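Side-chain contacts in GH18 chiitnase (Pseudoalteromonas aurantia, PDB 6K7Z), which probably hydrolyses chitin from within its chains as a family 18 endochitinase: residues Asn84-Leu89 / Tyr116-Ala121; Ile257-Phe262 / Gly268-Ala273; Ala120-Gln125 / Ala168-Val173. All coordinates share one frame; numbering follows the deposited sequence.

Contact 1: residues Asn84-Leu89 / Tyr116-Ala121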
loop_
_atom_site.group_PDB
_atom_site.type_symbol
_atom_site.label_atom_id
_atom_site.label_comp_id
_atom_site.label_asym_id
_atom_site.label_seq_id
_atom_site.Cartn_x
_atom_site.Cartn_y
_atom_site.Cartn_z
ATOM N N ASN A 84 4.903 8.209 17.707
ATOM C CA ASN A 84 5.355 9.529 18.121
ATOM C C ASN A 84 5.730 10.397 16.923
ATOM O O ASN A 84 5.532 11.616 16.953
ATOM C CB ASN A 84 6.536 9.387 19.089
ATOM C CG ASN A 84 7.703 8.605 18.489
ATOM O OD1 ASN A 84 7.519 7.762 17.609
ATOM N ND2 ASN A 84 8.914 8.893 18.962
ATOM N N ALA A 85 6.272 9.795 15.861
ATOM C CA ALA A 85 6.578 10.578 14.666
ATOM C C ALA A 85 5.300 11.052 13.983
ATOM O O ALA A 85 5.204 12.216 13.571
ATOM C CB ALA A 85 7.439 9.759 13.707
ATOM N N TYR A 86 4.309 10.165 13.866
ATOM C CA TYR A 86 3.024 10.546 13.289
ATOM C C TYR A 86 2.347 11.631 14.118
ATOM O O TYR A 86 1.728 12.547 13.569
ATOM C CB TYR A 86 2.098 9.330 13.198
ATOM C CG TYR A 86 2.382 8.334 12.086
ATOM C CD1 TYR A 86 2.267 8.699 10.746
ATOM C CD2 TYR A 86 2.703 7.015 12.379
ATOM C CE1 TYR A 86 2.505 7.777 9.725
ATOM C CE2 TYR A 86 2.933 6.089 11.370
ATOM C CZ TYR A 86 2.831 6.474 10.048
ATOM O OH TYR A 86 3.067 5.544 9.047
ATOM N N ARG A 87 2.438 11.534 15.444
ATOM C CA ARG A 87 1.826 12.550 16.300
ATOM C C ARG A 87 2.339 13.937 15.945
ATOM O O ARG A 87 1.556 14.889 15.819
ATOM C CB ARG A 87 2.107 12.243 17.769
ATOM C CG ARG A 87 1.300 13.089 18.759
ATOM C CD ARG A 87 1.742 12.788 20.181
ATOM N NE ARG A 87 0.894 13.426 21.184
ATOM C CZ ARG A 87 1.174 13.451 22.483
ATOM N NH1 ARG A 87 2.290 12.885 22.930
ATOM N NH2 ARG A 87 0.341 14.041 23.338
ATOM N N SER A 88 3.655 14.069 15.783
ATOM C CA SER A 88 4.230 15.351 15.387
ATOM C C SER A 88 3.778 15.754 13.992
ATOM O O SER A 88 3.421 16.915 13.757
ATOM C CB SER A 88 5.753 15.281 15.449
ATOM O OG SER A 88 6.191 15.000 16.766
ATOM N N LEU A 89 3.799 14.808 13.049
ATOM C CA LEU A 89 3.408 15.119 11.683
ATOM C C LEU A 89 1.969 15.583 11.611
ATOM O O LEU A 89 1.627 16.405 10.751
ATOM C CB LEU A 89 3.594 13.897 10.788
ATOM C CG LEU A 89 5.029 13.424 10.603
ATOM C CD1 LEU A 89 5.005 12.095 9.884
ATOM C CD2 LEU A 89 5.837 14.440 9.810
ATOM N N TYR A 116 0.189 3.203 6.292
ATOM C CA TYR A 116 -0.024 3.689 7.651
ATOM C C TYR A 116 -0.505 2.543 8.538
ATOM O O TYR A 116 -1.540 1.931 8.257
ATOM C CB TYR A 116 -1.044 4.823 7.627
ATOM C CG TYR A 116 -1.429 5.393 8.965
ATOM C CD1 TYR A 116 -0.720 6.444 9.510
ATOM C CD2 TYR A 116 -2.531 4.904 9.667
ATOM C CE1 TYR A 116 -1.082 6.995 10.728
ATOM C CE2 TYR A 116 -2.905 5.452 10.893
ATOM C CZ TYR A 116 -2.174 6.504 11.412
ATOM O OH TYR A 116 -2.523 7.074 12.622
ATOM N N GLU A 117 0.239 2.271 9.623
ATOM C CA GLU A 117 -0.042 1.120 10.484
ATOM C C GLU A 117 -0.183 1.505 11.961
ATOM O O GLU A 117 -0.097 0.638 12.837
ATOM C CB GLU A 117 1.053 0.060 10.306
ATOM C CG GLU A 117 1.465 -0.167 8.833
ATOM C CD GLU A 117 2.112 -1.537 8.576
ATOM O OE1 GLU A 117 2.487 -2.204 9.554
ATOM O OE2 GLU A 117 2.230 -1.949 7.400
ATOM N N ASP A 118 -0.410 2.785 12.270
ATOM C CA ASP A 118 -0.451 3.243 13.665
ATOM C C ASP A 118 -1.860 3.032 14.217
ATOM O O ASP A 118 -2.669 3.954 14.358
ATOM C CB ASP A 118 -0.007 4.698 13.772
ATOM C CG ASP A 118 0.125 5.161 15.218
ATOM O OD1 ASP A 118 0.079 4.307 16.133
ATOM O OD2 ASP A 118 0.261 6.371 15.437
ATOM N N THR A 119 -2.146 1.772 14.551
ATOM C CA THR A 119 -3.484 1.381 14.974
ATOM C C THR A 119 -3.935 2.150 16.212
ATOM O O THR A 119 -5.121 2.491 16.345
ATOM C CB THR A 119 -3.493 -0.123 15.238
ATOM O OG1 THR A 119 -3.038 -0.802 14.059
ATOM C CG2 THR A 119 -4.888 -0.607 15.614
ATOM N N ALA A 120 -3.009 2.425 17.136
ATOM C CA ALA A 120 -3.388 3.086 18.381
ATOM C C ALA A 120 -3.967 4.474 18.148
ATOM O O ALA A 120 -4.671 4.990 19.020
ATOM C CB ALA A 120 -2.188 3.188 19.322
ATOM N N ALA A 121 -3.685 5.096 17.003
ATOM C CA ALA A 121 -4.277 6.397 16.724
ATOM C C ALA A 121 -5.738 6.307 16.306
ATOM O O ALA A 121 -6.391 7.349 16.182
ATOM C CB ALA A 121 -3.461 7.131 15.653
HETATM O O HOH W 1 3.091 2.987 9.952
#

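Contact 2: residues Ile257-Phe262 / Gly268-Ala273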
loop_
_atom_site.group_PDB
_atom_site.type_symbol
_atom_site.label_atom_id
_atom_site.label_comp_id
_atom_site.label_asym_id
_atom_site.label_seq_id
_atom_site.Cartn_x
_atom_site.Cartn_y
_atom_site.Cartn_z
ATOM N N ILE A 257 -4.868 -7.632 -6.947
ATOM C CA ILE A 257 -4.086 -8.403 -5.988
ATOM C C ILE A 257 -2.777 -7.679 -5.736
ATOM O O ILE A 257 -2.071 -7.323 -6.685
ATOM C CB ILE A 257 -3.799 -9.826 -6.495
ATOM C CG1 ILE A 257 -5.095 -10.629 -6.590
ATOM C CG2 ILE A 257 -2.773 -10.520 -5.584
ATOM C CD1 ILE A 257 -5.712 -10.947 -5.226
ATOM N N MET A 258 -2.449 -7.488 -4.462
ATOM C CA MET A 258 -1.183 -6.917 -4.016
ATOM C C MET A 258 -0.366 -8.012 -3.344
ATOM O O MET A 258 -0.927 -8.983 -2.827
ATOM C CB MET A 258 -1.433 -5.749 -3.043
ATOM C CG MET A 258 -0.163 -5.163 -2.397
ATOM S SD MET A 258 0.262 -6.008 -0.849
ATOM C CE MET A 258 -0.848 -5.230 0.317
ATOM N N ASN A 259 0.960 -7.891 -3.368
ATOM C CA ASN A 259 1.755 -8.835 -2.595
ATOM C C ASN A 259 2.857 -8.132 -1.822
ATOM O O ASN A 259 3.347 -7.058 -2.198
ATOM C CB ASN A 259 2.356 -9.971 -3.462
ATOM C CG ASN A 259 3.494 -9.508 -4.360
ATOM O OD1 ASN A 259 4.531 -9.029 -3.894
ATOM N ND2 ASN A 259 3.321 -9.711 -5.659
ATOM N N TRP A 260 3.209 -8.754 -0.708
ATOM C CA TRP A 260 4.435 -8.458 0.017
ATOM C C TRP A 260 5.251 -9.739 -0.072
ATOM O O TRP A 260 4.791 -10.769 0.424
ATOM C CB TRP A 260 4.151 -8.085 1.484
ATOM C CG TRP A 260 5.403 -7.751 2.236
ATOM C CD1 TRP A 260 6.230 -8.625 2.895
ATOM C CD2 TRP A 260 6.010 -6.460 2.350
ATOM N NE1 TRP A 260 7.299 -7.945 3.438
ATOM C CE2 TRP A 260 7.187 -6.614 3.116
ATOM C CE3 TRP A 260 5.659 -5.183 1.898
ATOM C CZ2 TRP A 260 8.025 -5.536 3.432
ATOM C CZ3 TRP A 260 6.484 -4.119 2.210
ATOM C CH2 TRP A 260 7.658 -4.298 2.967
ATOM N N GLN A 261 6.402 -9.735 -0.734
ATOM C CA GLN A 261 6.970 -8.610 -1.461
ATOM C C GLN A 261 7.686 -9.154 -2.698
ATOM O O GLN A 261 7.903 -10.369 -2.813
ATOM C CB GLN A 261 7.948 -7.818 -0.581
ATOM C CG GLN A 261 9.133 -8.643 -0.055
ATOM C CD GLN A 261 10.199 -7.775 0.601
ATOM O OE1 GLN A 261 10.688 -6.815 0.001
ATOM N NE2 GLN A 261 10.550 -8.101 1.844
ATOM N N PHE A 262 8.084 -8.241 -3.589
ATOM C CA PHE A 262 8.598 -8.609 -4.908
ATOM C C PHE A 262 9.730 -9.633 -4.838
ATOM O O PHE A 262 9.721 -10.642 -5.556
ATOM C CB PHE A 262 9.060 -7.342 -5.633
ATOM C CG PHE A 262 9.650 -7.609 -6.976
ATOM C CD1 PHE A 262 8.829 -7.906 -8.060
ATOM C CD2 PHE A 262 11.024 -7.588 -7.154
ATOM C CE1 PHE A 262 9.376 -8.176 -9.302
ATOM C CE2 PHE A 262 11.583 -7.842 -8.396
ATOM C CZ PHE A 262 10.763 -8.127 -9.473
ATOM N N GLY A 268 9.336 -14.781 -10.853
ATOM C CA GLY A 268 8.039 -14.198 -11.112
ATOM C C GLY A 268 6.918 -15.199 -11.260
ATOM O O GLY A 268 5.859 -14.851 -11.790
ATOM N N ASP A 269 7.121 -16.439 -10.814
ATOM C CA ASP A 269 6.095 -17.463 -11.012
ATOM C C ASP A 269 4.793 -17.108 -10.302
ATOM O O ASP A 269 3.706 -17.370 -10.829
ATOM C CB ASP A 269 6.593 -18.821 -10.525
ATOM C CG ASP A 269 7.694 -19.370 -11.380
ATOM O OD1 ASP A 269 7.819 -18.940 -12.552
ATOM O OD2 ASP A 269 8.436 -20.230 -10.874
ATOM N N TRP A 270 4.881 -16.547 -9.095
ATOM C CA TRP A 270 3.672 -16.209 -8.338
ATOM C C TRP A 270 2.839 -15.172 -9.081
ATOM O O TRP A 270 1.630 -15.357 -9.285
ATOM C CB TRP A 270 4.062 -15.697 -6.945
ATOM C CG TRP A 270 2.950 -15.523 -5.915
ATOM C CD1 TRP A 270 2.637 -16.388 -4.909
ATOM C CD2 TRP A 270 2.078 -14.391 -5.750
ATOM N NE1 TRP A 270 1.615 -15.884 -4.143
ATOM C CE2 TRP A 270 1.253 -14.660 -4.636
ATOM C CE3 TRP A 270 1.911 -13.185 -6.435
ATOM C CZ2 TRP A 270 0.269 -13.783 -4.208
ATOM C CZ3 TRP A 270 0.933 -12.309 -6.010
ATOM C CH2 TRP A 270 0.126 -12.606 -4.903
ATOM N N ILE A 271 3.473 -14.080 -9.519
ATOM C CA ILE A 271 2.693 -13.034 -10.176
ATOM C C ILE A 271 2.178 -13.518 -11.520
ATOM O O ILE A 271 1.071 -13.157 -11.929
ATOM C CB ILE A 271 3.502 -11.725 -10.302
ATOM C CG1 ILE A 271 2.597 -10.593 -10.795
ATOM C CG2 ILE A 271 4.700 -11.875 -11.247
ATOM C CD1 ILE A 271 1.387 -10.360 -9.929
ATOM N N LYS A 272 2.929 -14.376 -12.214
ATOM C CA LYS A 272 2.420 -14.910 -13.475
ATOM C C LYS A 272 1.145 -15.728 -13.259
ATOM O O LYS A 272 0.161 -15.555 -13.986
ATOM C CB LYS A 272 3.496 -15.741 -14.162
ATOM C CG LYS A 272 4.625 -14.910 -14.784
ATOM C CD LYS A 272 5.692 -15.859 -15.365
ATOM C CE LYS A 272 6.999 -15.153 -15.567
ATOM N NZ LYS A 272 8.053 -16.059 -16.123
ATOM N N ALA A 273 1.134 -16.601 -12.248
ATOM C CA ALA A 273 -0.052 -17.420 -12.002
ATOM C C ALA A 273 -1.224 -16.570 -11.509
ATOM O O ALA A 273 -2.374 -16.783 -11.917
ATOM C CB ALA A 273 0.274 -18.530 -10.999
#

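Contact 3: residues Ala120-Gln125 / Ala168-Val173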
loop_
_atom_site.group_PDB
_atom_site.type_symbol
_atom_site.label_atom_id
_atom_site.label_comp_id
_atom_site.label_asym_id
_atom_site.label_seq_id
_atom_site.Cartn_x
_atom_site.Cartn_y
_atom_site.Cartn_z
ATOM N N ALA A 120 -3.009 2.425 17.136
ATOM C CA ALA A 120 -3.388 3.086 18.381
ATOM C C ALA A 120 -3.967 4.474 18.148
ATOM O O ALA A 120 -4.671 4.990 19.020
ATOM C CB ALA A 120 -2.188 3.188 19.322
ATOM N N ALA A 121 -3.685 5.096 17.003
ATOM C CA ALA A 121 -4.277 6.397 16.724
ATOM C C ALA A 121 -5.738 6.307 16.306
ATOM O O ALA A 121 -6.391 7.349 16.182
ATOM C CB ALA A 121 -3.461 7.131 15.653
ATOM N N PHE A 122 -6.277 5.102 16.105
ATOM C CA PHE A 122 -7.710 4.923 15.899
ATOM C C PHE A 122 -8.445 4.543 17.181
ATOM O O PHE A 122 -9.675 4.435 17.158
ATOM C CB PHE A 122 -7.985 3.839 14.839
ATOM C CG PHE A 122 -7.397 4.129 13.476
ATOM C CD1 PHE A 122 -7.237 5.434 13.017
ATOM C CD2 PHE A 122 -7.016 3.079 12.650
ATOM C CE1 PHE A 122 -6.710 5.677 11.749
ATOM C CE2 PHE A 122 -6.491 3.301 11.399
ATOM C CZ PHE A 122 -6.325 4.605 10.937
ATOM N N THR A 123 -7.726 4.319 18.287
ATOM C CA THR A 123 -8.318 3.890 19.555
ATOM C C THR A 123 -8.203 4.931 20.659
ATOM O O THR A 123 -8.452 4.606 21.826
ATOM C CB THR A 123 -7.668 2.601 20.049
ATOM O OG1 THR A 123 -6.294 2.866 20.385
ATOM C CG2 THR A 123 -7.740 1.523 18.988
ATOM N N GLY A 124 -7.817 6.161 20.337
ATOM C CA GLY A 124 -7.672 7.159 21.373
ATOM C C GLY A 124 -6.439 7.020 22.239
ATOM O O GLY A 124 -6.336 7.722 23.249
ATOM N N GLN A 125 -5.491 6.153 21.873
ATOM C CA GLN A 125 -4.332 5.867 22.713
ATOM C C GLN A 125 -3.040 6.513 22.231
ATOM O O GLN A 125 -1.999 6.314 22.864
ATOM C CB GLN A 125 -4.114 4.352 22.827
ATOM C CG GLN A 125 -5.196 3.602 23.585
ATOM C CD GLN A 125 -5.260 4.006 25.046
ATOM O OE1 GLN A 125 -4.245 3.999 25.749
ATOM N NE2 GLN A 125 -6.450 4.372 25.508
ATOM N N ALA A 168 -11.628 1.010 13.514
ATOM C CA ALA A 168 -12.034 1.210 12.127
ATOM C C ALA A 168 -11.781 2.628 11.625
ATOM O O ALA A 168 -12.668 3.258 11.036
ATOM C CB ALA A 168 -13.510 0.861 11.958
ATOM N N GLY A 169 -10.563 3.120 11.819
ATOM C CA GLY A 169 -10.239 4.470 11.399
ATOM C C GLY A 169 -10.449 4.726 9.919
ATOM O O GLY A 169 -10.815 5.835 9.528
ATOM N N TYR A 170 -10.232 3.714 9.072
ATOM C CA TYR A 170 -10.344 3.952 7.637
ATOM C C TYR A 170 -11.780 4.024 7.145
ATOM O O TYR A 170 -12.004 4.500 6.028
ATOM C CB TYR A 170 -9.586 2.879 6.850
ATOM C CG TYR A 170 -8.200 3.322 6.507
ATOM C CD1 TYR A 170 -7.184 3.262 7.446
ATOM C CD2 TYR A 170 -7.908 3.844 5.253
ATOM C CE1 TYR A 170 -5.902 3.670 7.131
ATOM C CE2 TYR A 170 -6.616 4.280 4.931
ATOM C CZ TYR A 170 -5.629 4.185 5.881
ATOM O OH TYR A 170 -4.353 4.605 5.605
ATOM N N VAL A 171 -12.751 3.556 7.931
ATOM C CA VAL A 171 -14.150 3.837 7.604
ATOM C C VAL A 171 -14.365 5.342 7.544
ATOM O O VAL A 171 -14.897 5.877 6.565
ATOM C CB VAL A 171 -15.094 3.179 8.627
ATOM C CG1 VAL A 171 -16.530 3.659 8.421
ATOM C CG2 VAL A 171 -15.033 1.666 8.502
ATOM N N GLU A 172 -13.927 6.047 8.586
ATOM C CA GLU A 172 -13.992 7.503 8.571
ATOM C C GLU A 172 -13.193 8.070 7.410
ATOM O O GLU A 172 -13.650 8.990 6.724
ATOM C CB GLU A 172 -13.484 8.067 9.899
ATOM C CG GLU A 172 -13.585 9.588 10.007
ATOM C CD GLU A 172 -13.101 10.139 11.353
ATOM O OE1 GLU A 172 -13.122 9.399 12.363
ATOM O OE2 GLU A 172 -12.700 11.327 11.395
ATOM N N VAL A 173 -12.001 7.524 7.161
ATOM C CA VAL A 173 -11.176 8.038 6.071
ATOM C C VAL A 173 -11.924 7.955 4.741
ATOM O O VAL A 173 -12.064 8.958 4.029
ATOM C CB VAL A 173 -9.829 7.292 6.011
ATOM C CG1 VAL A 173 -9.060 7.694 4.765
ATOM C CG2 VAL A 173 -8.998 7.595 7.257
#

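Contact 1: residues Asn84-Leu89 / Tyr116-Ala121
Y116 turns one edge of its ring onto a face of Y86. The result is a T-shaped (edge-to-face) pair, with centroids 4.7 Å apart and planes at 65°. Y116 CD1 lies 3.5 Å from Y86 CE1, while Y116 CE1 sits over the middle of the Y86 ring. D118 supplies the second touch: its CB is 3.8 Å from Y86 CD2, oblique to the ring. The D118 carboxylate and the Y86 ring run past each other with planes only 20° apart.

Y86 reaches the loop because its CG lies anti to its own carbonyl carbon (chi1 -76°), which sends the ring off helix 83-89. Its hydroxyl ends beside a water in the ring plane, with Y86 OH 2.7 Å from the water oxygen. The same water accepts from E117 N at 3.0 Å and so links the phenol to the loop backbone.

The fold is a TIM barrel of the family 18 type. Strand 111-115 is its fourth parallel strand, and the chain from its end through E117 matches the last part of the family signature DxxDxDxE. The contact sets the helix after strand 71-77 against the end of this signature, Y116 lying between its last aspartate and E117, and against D118 just beyond it. E117 OE2 leads away from the aromatic pair and is bonded to Q187.

D118 is the centre of an inverse gamma turn, and its backbone O takes a bond from A121 N at 3.1 Å. D118 OD2 is bonded to the hydroxyls of Y128 and S83. Y128 OH also bonds to Y116 OH, so one hydroxyl joins both loop side chains. Y128 also packs on Y86. A85 and L89 of the same helix pack on S33 of strand 25-33.

Contact 2: residues Ile257-Phe262 / Gly268-Ala273
The last beta-alpha unit of the TIM barrel makes this contact. Strand 256-260 is the eighth barrel strand, and helix 269-277 returns along its outer side. The short strand and helix axes are nearly antiparallel, at 169°, and come within 10.7 Å.

One indole bridges strand and helix. W270 has CG anti to its backbone N (chi1 -170°), and its six-membered ring reaches the strand. The far corner of that ring does the touching. W270 CH2 meets I257 CG2 at 3.6 Å, the two side chains crossing at about a right angle. N259 comes to the neighbouring corner with both its methylene and its amide. N259 CB is 3.7 Å from W270 CZ3, and N259 ND2 is 3.5 Å from the same atom. The amide plane stands almost square to the indole, at 85°.

The buried amide of N259 is satisfied at both ends: OD1 bonds to T6 OG1 and ND2 to Y23 OH. These two bonds fix its rotation beside the indole. On the helix side, the D265 carboxylate accepts from W270 N and I271 N. G268 is the N-cap, and its O takes K272 N at 3.0 Å.

M258 alternates with these residues and points away from the helix. W260 takes no part in the contact; it meets Y7 and is followed by a cis peptide to Q261, consistent with the tryptophan at the end of the eighth strand in family 18 enzymes.

Strand 256-260 lies between strands 219-224 and 3-8, where the barrel closes. I257 packs on A221 and F223. Helix 237-251 borders the contact through I245 on I257 and I240 on W270, while I271 packs on T4 of strand 3-8.

Contact 3: residues Ala120-Gln125 / Ala168-Val173
F122 carries its CG anti to the carbonyl carbon (chi1 -60°), and this lays the ring flat over the backbone of G169. The contact is a CH-pi interaction. G169 CA lies 3.5 Å from the centroid of the F122 ring and 10° off the normal. Having no side chain, G169 lets its backbone come this close. G169 N also approaches the ring, 3.6 Å from F122 CD2.

The outer end of the same ring meets Y170. F122 CZ is 3.8 Å from Y170 CD1, an oblique apolar touch. The polar end of Y170 is held elsewhere, with its OH bonded to H154 ND1.

Behind F122 the loop is wound tight. A120 O accepts three bonds, from T123 N, T123 OG1 and Q125 N. The hydroxyl bond is 3.0 Å from T123 OG1 to A120 O, with the donor tilted from the carbonyl plane.

The contact joins the long loop after strand 111-115 to helix 169-177, which follows strand 151-154 in the barrel. Y160 adds an edge-to-face ring partner for F122. L134 of helix 130-144 packs on F122, Y170 and V173.

How the contacts relate
Contacts 1 and 3 lie on the same side of the barrel, with centres about 10 Å apart. Both hold the loop after strand 111-115; their segments overlap at A120 and A121, which touch across neither. They also touch directly, Y116 CE2 lying 3.5 Å from F122 CZ. Contact 2 lies across the chain's centre, about 29 Å from contact 1 and 30 Å from contact 3, centre to centre. All three are largely buried, though F122 is partly exposed. Each depends on an aromatic side chain, but the partner differs: another ring in contact 1, a glycine backbone in contact 3, and isoleucine with asparagine in contact 2. Contact 2 alone packs a barrel strand against its helix.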